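Side-chain contacts in flavin-dependent thymidylate synthase (Thermus thermophilus, PDB 6J61), which probably catalyses the reductive methylation of dUMP to dTMP, taking the methyl group from methylenetetrahydrofolate and using NADPH and FAD for the reduction: residues 22-25 with 26-29; 38-42 with 43-47; 236-239 with 240-243. All blocks are in the same frame, centred on the assembly; numbering follows the deposited sequence.

Contact 1 (22-25 with 26-29)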
ATOM      1  N   GLY A  22     -14.964  -4.473  14.798  1.00 38.93           N
ATOM      2  CA  GLY A  22     -15.057  -3.213  15.507  1.00 37.54           C
ATOM      3  C   GLY A  22     -16.151  -2.294  15.023  1.00 38.63           C
ATOM      4  O   GLY A  22     -16.665  -2.447  13.910  1.00 38.22           O
ATOM      5  N   ASP A  23     -16.520  -1.343  15.880  1.00 39.69           N
ATOM      6  CA  ASP A  23     -17.540  -0.336  15.571  1.00 38.46           C
ATOM      7  C   ASP A  23     -17.025   0.990  16.124  1.00 37.16           C
ATOM      8  O   ASP A  23     -15.819   1.114  16.373  1.00 38.10           O
ATOM      9  CB  ASP A  23     -18.901  -0.694  16.201  1.00 39.60           C
ATOM     10  CG  ASP A  23     -18.833  -0.908  17.723  1.00 41.61           C
ATOM     11  OD1 ASP A  23     -17.882  -0.429  18.386  1.00 40.20           O
ATOM     12  OD2 ASP A  23     -19.764  -1.550  18.263  1.00 42.30           O
ATOM     13  N   ASP A  24     -17.915   1.963  16.333  1.00 35.53           N
ATOM     14  CA  ASP A  24     -17.506   3.280  16.851  1.00 35.32           C
ATOM     15  C   ASP A  24     -16.586   3.186  18.066  1.00 35.81           C
ATOM     16  O   ASP A  24     -15.681   4.006  18.229  1.00 34.81           O
ATOM     17  CB  ASP A  24     -18.722   4.145  17.229  1.00 35.22           C
ATOM     18  CG  ASP A  24     -19.556   4.560  16.026  1.00 36.98           C
ATOM     19  OD1 ASP A  24     -18.964   4.933  14.998  1.00 36.79           O
ATOM     20  OD2 ASP A  24     -20.809   4.527  16.108  1.00 39.43           O
ATOM     21  N   ARG A  25     -16.818   2.187  18.916  1.00 36.52           N
ATOM     22  CA  ARG A  25     -16.006   2.005  20.120  1.00 36.15           C
ATOM     23  C   ARG A  25     -14.561   1.656  19.805  1.00 35.56           C
ATOM     24  O   ARG A  25     -13.646   2.018  20.559  1.00 35.12           O
ATOM     25  CB  ARG A  25     -16.610   0.909  20.999  1.00 37.33           C
ATOM     26  CG  ARG A  25     -18.001   1.240  21.518  1.00 39.73           C
ATOM     27  CD  ARG A  25     -18.618   0.056  22.229  1.00 41.59           C
ATOM     28  NE  ARG A  25     -18.355  -1.182  21.503  1.00 43.83           N
ATOM     29  CZ  ARG A  25     -18.981  -2.329  21.724  1.00 44.74           C
ATOM     30  NH1 ARG A  25     -19.922  -2.410  22.653  1.00 44.76           N
ATOM     31  NH2 ARG A  25     -18.655  -3.400  21.013  1.00 46.92           N
ATOM     32  N   ALA A  26     -14.357   0.958  18.690  1.00 33.60           N
ATOM     33  CA  ALA A  26     -13.019   0.548  18.286  1.00 31.83           C
ATOM     34  C   ALA A  26     -12.144   1.745  17.880  1.00 32.15           C
ATOM     35  O   ALA A  26     -10.942   1.780  18.157  1.00 30.23           O
ATOM     36  CB  ALA A  26     -13.121  -0.453  17.149  1.00 31.35           C
ATOM     37  N   ILE A  27     -12.752   2.729  17.223  1.00 32.36           N
ATOM     38  CA  ILE A  27     -12.020   3.913  16.796  1.00 31.91           C
ATOM     39  C   ILE A  27     -11.485   4.629  18.031  1.00 33.33           C
ATOM     40  O   ILE A  27     -10.282   4.911  18.149  1.00 32.73           O
ATOM     41  CB  ILE A  27     -12.936   4.869  16.039  1.00 29.50           C
ATOM     42  CG1 ILE A  27     -13.716   4.104  14.984  1.00 27.99           C
ATOM     43  CG2 ILE A  27     -12.122   5.948  15.389  1.00 30.23           C
ATOM     44  CD1 ILE A  27     -14.821   4.908  14.356  1.00 29.14           C
ATOM     45  N   VAL A  28     -12.396   4.894  18.962  1.00 34.08           N
ATOM     46  CA  VAL A  28     -12.069   5.583  20.204  1.00 36.80           C
ATOM     47  C   VAL A  28     -11.068   4.783  21.060  1.00 36.59           C
ATOM     48  O   VAL A  28     -10.151   5.348  21.663  1.00 35.45           O
ATOM     49  CB  VAL A  28     -13.382   5.888  21.001  1.00 38.27           C
ATOM     50  CG1 VAL A  28     -13.924   4.628  21.663  1.00 37.60           C
ATOM     51  CG2 VAL A  28     -13.135   6.962  22.006  1.00 40.79           C
ATOM     52  N   GLN A  29     -11.241   3.466  21.094  1.00 37.73           N
ATOM     53  CA  GLN A  29     -10.355   2.592  21.850  1.00 38.79           C
ATOM     54  C   GLN A  29      -8.913   2.684  21.321  1.00 40.07           C
ATOM     55  O   GLN A  29      -7.966   2.902  22.090  1.00 39.66           O
ATOM     56  CB  GLN A  29     -10.860   1.147  21.754  1.00 39.34           C
ATOM     57  CG  GLN A  29      -9.848   0.092  22.184  1.00 37.31           C
ATOM     58  CD  GLN A  29     -10.340  -1.318  21.931  1.00 39.06           C
ATOM     59  OE1 GLN A  29     -10.714  -1.674  20.814  1.00 36.93           O
ATOM     60  NE2 GLN A  29     -10.338  -2.132  22.974  1.00 41.67           N
TER

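Contact 2 (38-42 with 43-47)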
ATOM      1  N   GLY A  38     -11.496   1.089  26.389  1.00 47.29           N
ATOM      2  CA  GLY A  38     -11.180   2.389  25.816  1.00 46.19           C
ATOM      3  C   GLY A  38     -12.335   3.334  25.524  1.00 45.97           C
ATOM      4  O   GLY A  38     -12.187   4.289  24.767  1.00 45.27           O
ATOM      5  N   THR A  39     -13.491   3.079  26.121  1.00 46.50           N
ATOM      6  CA  THR A  39     -14.660   3.932  25.920  1.00 46.03           C
ATOM      7  C   THR A  39     -14.916   4.847  27.109  1.00 46.78           C
ATOM      8  O   THR A  39     -14.299   4.714  28.170  1.00 45.87           O
ATOM      9  CB  THR A  39     -15.934   3.102  25.718  1.00 45.05           C
ATOM     10  OG1 THR A  39     -15.846   1.911  26.510  1.00 46.12           O
ATOM     11  CG2 THR A  39     -16.131   2.756  24.263  1.00 43.44           C
ATOM     12  N   LYS A  40     -15.836   5.781  26.910  1.00 48.47           N
ATOM     13  CA  LYS A  40     -16.239   6.716  27.951  1.00 49.32           C
ATOM     14  C   LYS A  40     -17.724   6.945  27.743  1.00 49.54           C
ATOM     15  O   LYS A  40     -18.492   5.984  27.716  1.00 49.39           O
ATOM     16  CB  LYS A  40     -15.450   8.026  27.851  1.00 49.09           C
ATOM     17  CG  LYS A  40     -13.950   7.829  28.052  1.00 49.25           C
ATOM     18  CD  LYS A  40     -13.257   9.081  28.574  1.00 52.63           C
ATOM     19  CE  LYS A  40     -11.779   8.799  28.872  1.00 53.50           C
ATOM     20  NZ  LYS A  40     -11.112   9.878  29.653  1.00 53.74           N
ATOM     21  N   THR A  41     -18.135   8.196  27.580  1.00 49.75           N
ATOM     22  CA  THR A  41     -19.547   8.492  27.361  1.00 50.31           C
ATOM     23  C   THR A  41     -19.800   8.684  25.856  1.00 51.51           C
ATOM     24  O   THR A  41     -18.891   9.058  25.111  1.00 51.17           O
ATOM     25  CB  THR A  41     -19.947   9.754  28.134  1.00 49.31           C
ATOM     26  OG1 THR A  41     -19.913  10.885  27.263  1.00 51.66           O
ATOM     27  CG2 THR A  41     -18.965   9.998  29.263  1.00 50.05           C
ATOM     28  N   VAL A  42     -21.025   8.436  25.404  1.00 52.94           N
ATOM     29  CA  VAL A  42     -21.322   8.571  23.979  1.00 55.01           C
ATOM     30  C   VAL A  42     -21.107   9.970  23.403  1.00 56.52           C
ATOM     31  O   VAL A  42     -20.671  10.099  22.259  1.00 59.84           O
ATOM     32  CB  VAL A  42     -22.764   8.123  23.620  1.00 53.24           C
ATOM     33  CG1 VAL A  42     -23.037   6.733  24.150  1.00 52.61           C
ATOM     34  CG2 VAL A  42     -23.753   9.110  24.158  1.00 57.37           C
ATOM     35  N   ARG A  43     -21.414  11.027  24.145  1.00 56.07           N
ATOM     36  CA  ARG A  43     -21.173  12.340  23.563  1.00 55.24           C
ATOM     37  C   ARG A  43     -19.685  12.657  23.627  1.00 54.76           C
ATOM     38  O   ARG A  43     -19.172  13.455  22.839  1.00 55.21           O
ATOM     39  CB  ARG A  43     -22.017  13.434  24.240  1.00 54.00           C
ATOM     40  CG  ARG A  43     -22.026  13.457  25.742  1.00 52.78           C
ATOM     41  CD  ARG A  43     -23.203  14.305  26.205  1.00 51.49           C
ATOM     42  NE  ARG A  43     -23.014  15.710  25.869  1.00 50.87           N
ATOM     43  CZ  ARG A  43     -22.272  16.548  26.588  1.00 51.93           C
ATOM     44  NH1 ARG A  43     -21.663  16.110  27.684  1.00 50.43           N
ATOM     45  NH2 ARG A  43     -22.120  17.814  26.205  1.00 49.71           N
ATOM     46  N   GLU A  44     -18.985  12.004  24.546  1.00 53.11           N
ATOM     47  CA  GLU A  44     -17.550  12.218  24.673  1.00 52.10           C
ATOM     48  C   GLU A  44     -16.838  11.463  23.544  1.00 51.26           C
ATOM     49  O   GLU A  44     -15.837  11.941  22.999  1.00 50.15           O
ATOM     50  CB  GLU A  44     -17.063  11.723  26.029  1.00 50.78           C
ATOM     51  CG  GLU A  44     -15.667  12.154  26.360  1.00 54.52           C
ATOM     52  CD  GLU A  44     -15.485  12.422  27.848  1.00 58.13           C
ATOM     53  OE1 GLU A  44     -14.340  12.726  28.265  1.00 59.50           O
ATOM     54  OE2 GLU A  44     -16.488  12.333  28.597  1.00 56.04           O
ATOM     55  N   ASP A  45     -17.369  10.288  23.195  1.00 47.87           N
ATOM     56  CA  ASP A  45     -16.795   9.475  22.132  1.00 44.84           C
ATOM     57  C   ASP A  45     -17.161  10.084  20.775  1.00 42.77           C
ATOM     58  O   ASP A  45     -16.349  10.102  19.844  1.00 43.13           O
ATOM     59  CB  ASP A  45     -17.286   8.026  22.245  1.00 44.37           C
ATOM     60  CG  ASP A  45     -16.666   7.293  23.425  1.00 47.96           C
ATOM     61  OD1 ASP A  45     -15.732   7.848  24.051  1.00 49.19           O
ATOM     62  OD2 ASP A  45     -17.097   6.156  23.726  1.00 48.84           O
ATOM     63  N   ALA A  46     -18.383  10.589  20.666  1.00 38.03           N
ATOM     64  CA  ALA A  46     -18.822  11.229  19.443  1.00 34.54           C
ATOM     65  C   ALA A  46     -17.911  12.439  19.251  1.00 34.68           C
ATOM     66  O   ALA A  46     -17.440  12.707  18.154  1.00 35.80           O
ATOM     67  CB  ALA A  46     -20.264  11.673  19.576  1.00 32.97           C
ATOM     68  N   ALA A  47     -17.648  13.155  20.336  1.00 34.95           N
ATOM     69  CA  ALA A  47     -16.790  14.327  20.284  1.00 35.59           C
ATOM     70  C   ALA A  47     -15.373  13.955  19.836  1.00 36.15           C
ATOM     71  O   ALA A  47     -14.793  14.636  18.985  1.00 36.72           O
ATOM     72  CB  ALA A  47     -16.755  15.017  21.653  1.00 34.33           C
TER

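Contact 3 (236-239 with 240-243)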
ATOM      1  N   LEU A 236     -14.895  39.675   1.550  1.00 56.35           N
ATOM      2  CA  LEU A 236     -16.355  39.687   1.604  1.00 55.30           C
ATOM      3  C   LEU A 236     -16.838  39.569   3.047  1.00 55.05           C
ATOM      4  O   LEU A 236     -17.930  40.028   3.373  1.00 55.57           O
ATOM      5  CB  LEU A 236     -16.965  38.525   0.806  1.00 54.52           C
ATOM      6  CG  LEU A 236     -17.203  38.585  -0.706  1.00 54.65           C
ATOM      7  CD1 LEU A 236     -17.919  37.317  -1.144  1.00 53.95           C
ATOM      8  CD2 LEU A 236     -18.048  39.789  -1.067  1.00 55.51           C
ATOM      9  N   LEU A 237     -16.023  38.965   3.911  1.00 54.65           N
ATOM     10  CA  LEU A 237     -16.410  38.764   5.305  1.00 54.61           C
ATOM     11  C   LEU A 237     -15.297  39.044   6.301  1.00 54.50           C
ATOM     12  O   LEU A 237     -14.117  38.945   5.974  1.00 53.58           O
ATOM     13  CB  LEU A 237     -16.870  37.319   5.507  1.00 56.03           C
ATOM     14  CG  LEU A 237     -17.865  36.724   4.510  1.00 56.18           C
ATOM     15  CD1 LEU A 237     -17.858  35.212   4.646  1.00 55.29           C
ATOM     16  CD2 LEU A 237     -19.258  37.297   4.754  1.00 54.51           C
ATOM     17  N   THR A 238     -15.686  39.379   7.526  1.00 55.36           N
ATOM     18  CA  THR A 238     -14.730  39.639   8.599  1.00 56.91           C
ATOM     19  C   THR A 238     -14.895  38.502   9.592  1.00 56.85           C
ATOM     20  O   THR A 238     -15.930  37.842   9.615  1.00 56.81           O
ATOM     21  CB  THR A 238     -15.023  40.959   9.349  1.00 57.28           C
ATOM     22  OG1 THR A 238     -16.340  40.904   9.909  1.00 57.92           O
ATOM     23  CG2 THR A 238     -14.916  42.150   8.411  1.00 57.96           C
ATOM     24  N   PRO A 239     -13.874  38.258  10.423  1.00 57.23           N
ATOM     25  CA  PRO A 239     -13.918  37.189  11.423  1.00 58.05           C
ATOM     26  C   PRO A 239     -15.201  37.198  12.251  1.00 59.56           C
ATOM     27  O   PRO A 239     -15.977  36.240  12.229  1.00 59.37           O
ATOM     28  CB  PRO A 239     -12.674  37.470  12.256  1.00 58.22           C
ATOM     29  CG  PRO A 239     -11.704  37.941  11.211  1.00 56.05           C
ATOM     30  CD  PRO A 239     -12.554  38.913  10.416  1.00 57.06           C
ATOM     31  N   GLU A 240     -15.409  38.293  12.975  1.00 61.48           N
ATOM     32  CA  GLU A 240     -16.583  38.491  13.821  1.00 62.33           C
ATOM     33  C   GLU A 240     -17.890  38.074  13.138  1.00 61.37           C
ATOM     34  O   GLU A 240     -18.693  37.330  13.705  1.00 60.66           O
ATOM     35  CB  GLU A 240     -16.657  39.969  14.227  1.00 65.21           C
ATOM     36  CG  GLU A 240     -17.971  40.416  14.870  1.00 70.12           C
ATOM     37  CD  GLU A 240     -18.086  40.029  16.337  1.00 73.24           C
ATOM     38  OE1 GLU A 240     -19.164  40.264  16.931  1.00 74.57           O
ATOM     39  OE2 GLU A 240     -17.102  39.497  16.898  1.00 76.12           O
ATOM     40  N   VAL A 241     -18.099  38.565  11.921  1.00 60.16           N
ATOM     41  CA  VAL A 241     -19.311  38.262  11.161  1.00 59.98           C
ATOM     42  C   VAL A 241     -19.468  36.765  10.909  1.00 60.14           C
ATOM     43  O   VAL A 241     -20.534  36.191  11.144  1.00 59.19           O
ATOM     44  CB  VAL A 241     -19.297  38.992   9.791  1.00 59.91           C
ATOM     45  CG1 VAL A 241     -20.555  38.667   9.000  1.00 59.73           C
ATOM     46  CG2 VAL A 241     -19.180  40.488  10.007  1.00 61.10           C
ATOM     47  N   TYR A 242     -18.393  36.148  10.423  1.00 60.03           N
ATOM     48  CA  TYR A 242     -18.380  34.723  10.114  1.00 58.92           C
ATOM     49  C   TYR A 242     -18.702  33.947  11.374  1.00 57.66           C
ATOM     50  O   TYR A 242     -19.563  33.069  11.370  1.00 55.13           O
ATOM     51  CB  TYR A 242     -16.995  34.311   9.571  1.00 58.47           C
ATOM     52  CG  TYR A 242     -16.940  32.926   8.942  1.00 56.53           C
ATOM     53  CD1 TYR A 242     -18.010  32.432   8.194  1.00 55.82           C
ATOM     54  CD2 TYR A 242     -15.810  32.125   9.070  1.00 56.46           C
ATOM     55  CE1 TYR A 242     -17.954  31.180   7.597  1.00 54.24           C
ATOM     56  CE2 TYR A 242     -15.745  30.866   8.471  1.00 55.18           C
ATOM     57  CZ  TYR A 242     -16.822  30.402   7.738  1.00 53.74           C
ATOM     58  OH  TYR A 242     -16.774  29.156   7.156  1.00 52.16           O
ATOM     59  N   GLU A 243     -18.012  34.300  12.451  1.00 57.54           N
ATOM     60  CA  GLU A 243     -18.203  33.645  13.729  1.00 59.68           C
ATOM     61  C   GLU A 243     -19.662  33.645  14.179  1.00 60.43           C
ATOM     62  O   GLU A 243     -20.217  32.591  14.487  1.00 60.57           O
ATOM     63  CB  GLU A 243     -17.339  34.312  14.784  1.00 61.13           C
ATOM     64  CG  GLU A 243     -17.471  33.699  16.150  1.00 64.50           C
ATOM     65  CD  GLU A 243     -16.730  34.498  17.187  1.00 67.49           C
ATOM     66  OE1 GLU A 243     -17.025  35.710  17.315  1.00 69.25           O
ATOM     67  OE2 GLU A 243     -15.856  33.919  17.867  1.00 68.63           O
TER

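Contact 1 (22-25 with 26-29)
The D23 carboxylate is approached over a face: R25 N, 37° out of its plane, lies 2.9 Å from OD1 of D23. A plain backbone bond joins A26 N to D23 O at 2.7 Å. With chi1 at 56°, CG of D23 sits between its own backbone N and carbonyl carbon, which folds the carboxylate back over the first turn as an N-cap. R25 NE makes a salt bridge to the same OD1 of D23 at 3.2 Å, its hydrogen bond weak, reached by a bend at chi3 of the arginine. With an alanine in place of D23, the amide of R25 would probably lose its cap and the guanidinium would be left to turn more freely. Just before the cap, G22 CA rests 3.7 Å from A26 CB, and a CB at G22 would fall on that methyl. D24 and I27 run side by side, the carboxylate of D24 being bonded to the amides of L210 and A211. The helix follows strand 13-21 and packs against helix 42-54, where I27 meets L52, and helix 209-220, where I27 meets A211, while A26 packs on K67 of a second subunit.

Contact 2 (38-42 with 43-47)
Hydrogen bonds between T41 and the turn that follows it begin helix 42-54. As the N-cap, T41 accepts the amide of E44 on its hydroxyl, with E44 N 3.1 Å from T41 OG1. Its carbonyl serves the next residue, D45 N lying 2.7 Å from T41 O, and A46 N bonds to V42 O one step further on. A longer, weak bond is nearly straight at 173°: K40 N reaches OD2 of D45 at 3.4 Å, tying the loop back to the helix. K40 NZ and E44 OE1 are 4.5 Å apart, beyond a salt bridge, though their opposite charges probably attract weakly; the ionic partner of D45 is R32, which takes OD1. Van der Waals contact fills in the rest. The E44 chain leaves with CG anti to its backbone N (chi1 -168°) and sets OE2 3.5 Å from T41 CG2, beside the capping threonine, while the lysine passes its CD at 3.8 Å from E44 OE1. T39 brings its methyl CG2 to D45 OD2. T39 of the loop touches R25 and V28 of helix 24-32, whose R32 also bonds G38 O, and D45 of helix 42-54 touches V28, joining the two helices at the surface.

Contact 3 (236-239 with 240-243)
Y242 brings its CB to 3.4 Å from P239 O and 3.7 Å from T238 O, two carbonyl oxygens of the preceding turn. Beyond CB the side chain turns off from the loop: CG is anti to the backbone N, chi1 -168°, and the side chain touches L260 and V263 of helix 253-263 and packs on L225 of a third subunit. The tyrosine thus belongs to the turn by its stem and to the neighbouring packing by the rest of its side chain.

The turn itself is held by backbone bonds. Y242 N lies 3.1 Å from T238 O, and E243 N lies 2.8 Å from P239 O, the N-H pointing almost straight at the oxygen in both cases (171° and 173°). T238 occupies the N-cap and P239 the first position of helix 239-249. Proline suits that position because its nitrogen carries no hydrogen and a helix leaves its first amides without carbonyl partners from within. V241 rests its CB 3.6 Å from T238 O and also packs on L236 of the third subunit, while L237 of the loop packs on L233 of the same third subunit. The threonine hydroxyl is modelled too near a methyl of the valine, so its exact place is doubtful.

On the outer side, E240 bends at chi2, its carboxylate making a long, weak ion pair with K244. E243 sets its CB 3.5 Å from P239 O and rests against L256 and L260. The chemistry divides accordingly: main-chain bonds secure the start of the helix, Y242 and the E243 side chain meet helix 253-263, apolar side chains meet another subunit, and the two glutamates in the first turns would probably be stabilised by the positive end of the helix dipole.

All three contacts exemplify one principle, the fixing of a helix start by the residues just before it, but they belong to two separate regions. Contacts 1 and 2 lie with centres 10 Å apart on consecutive helices and touch directly: V28 CG2 is 3.4 Å from D45 OD1, and R25 CG is 3.7 Å from T39 CG2. Contact 1 stands nearer the cofactor, the I27 side chain lying about 4 Å from that of L174, a predicted FAD-site residue, and about 10 Å from bound FAD; contact 2 has no direct part in the cofactor site. Contact 3 lies far off, its centre 37 Å from that of contact 1 and 32 Å from that of contact 2, consistent with a place in the extra C-terminal domain.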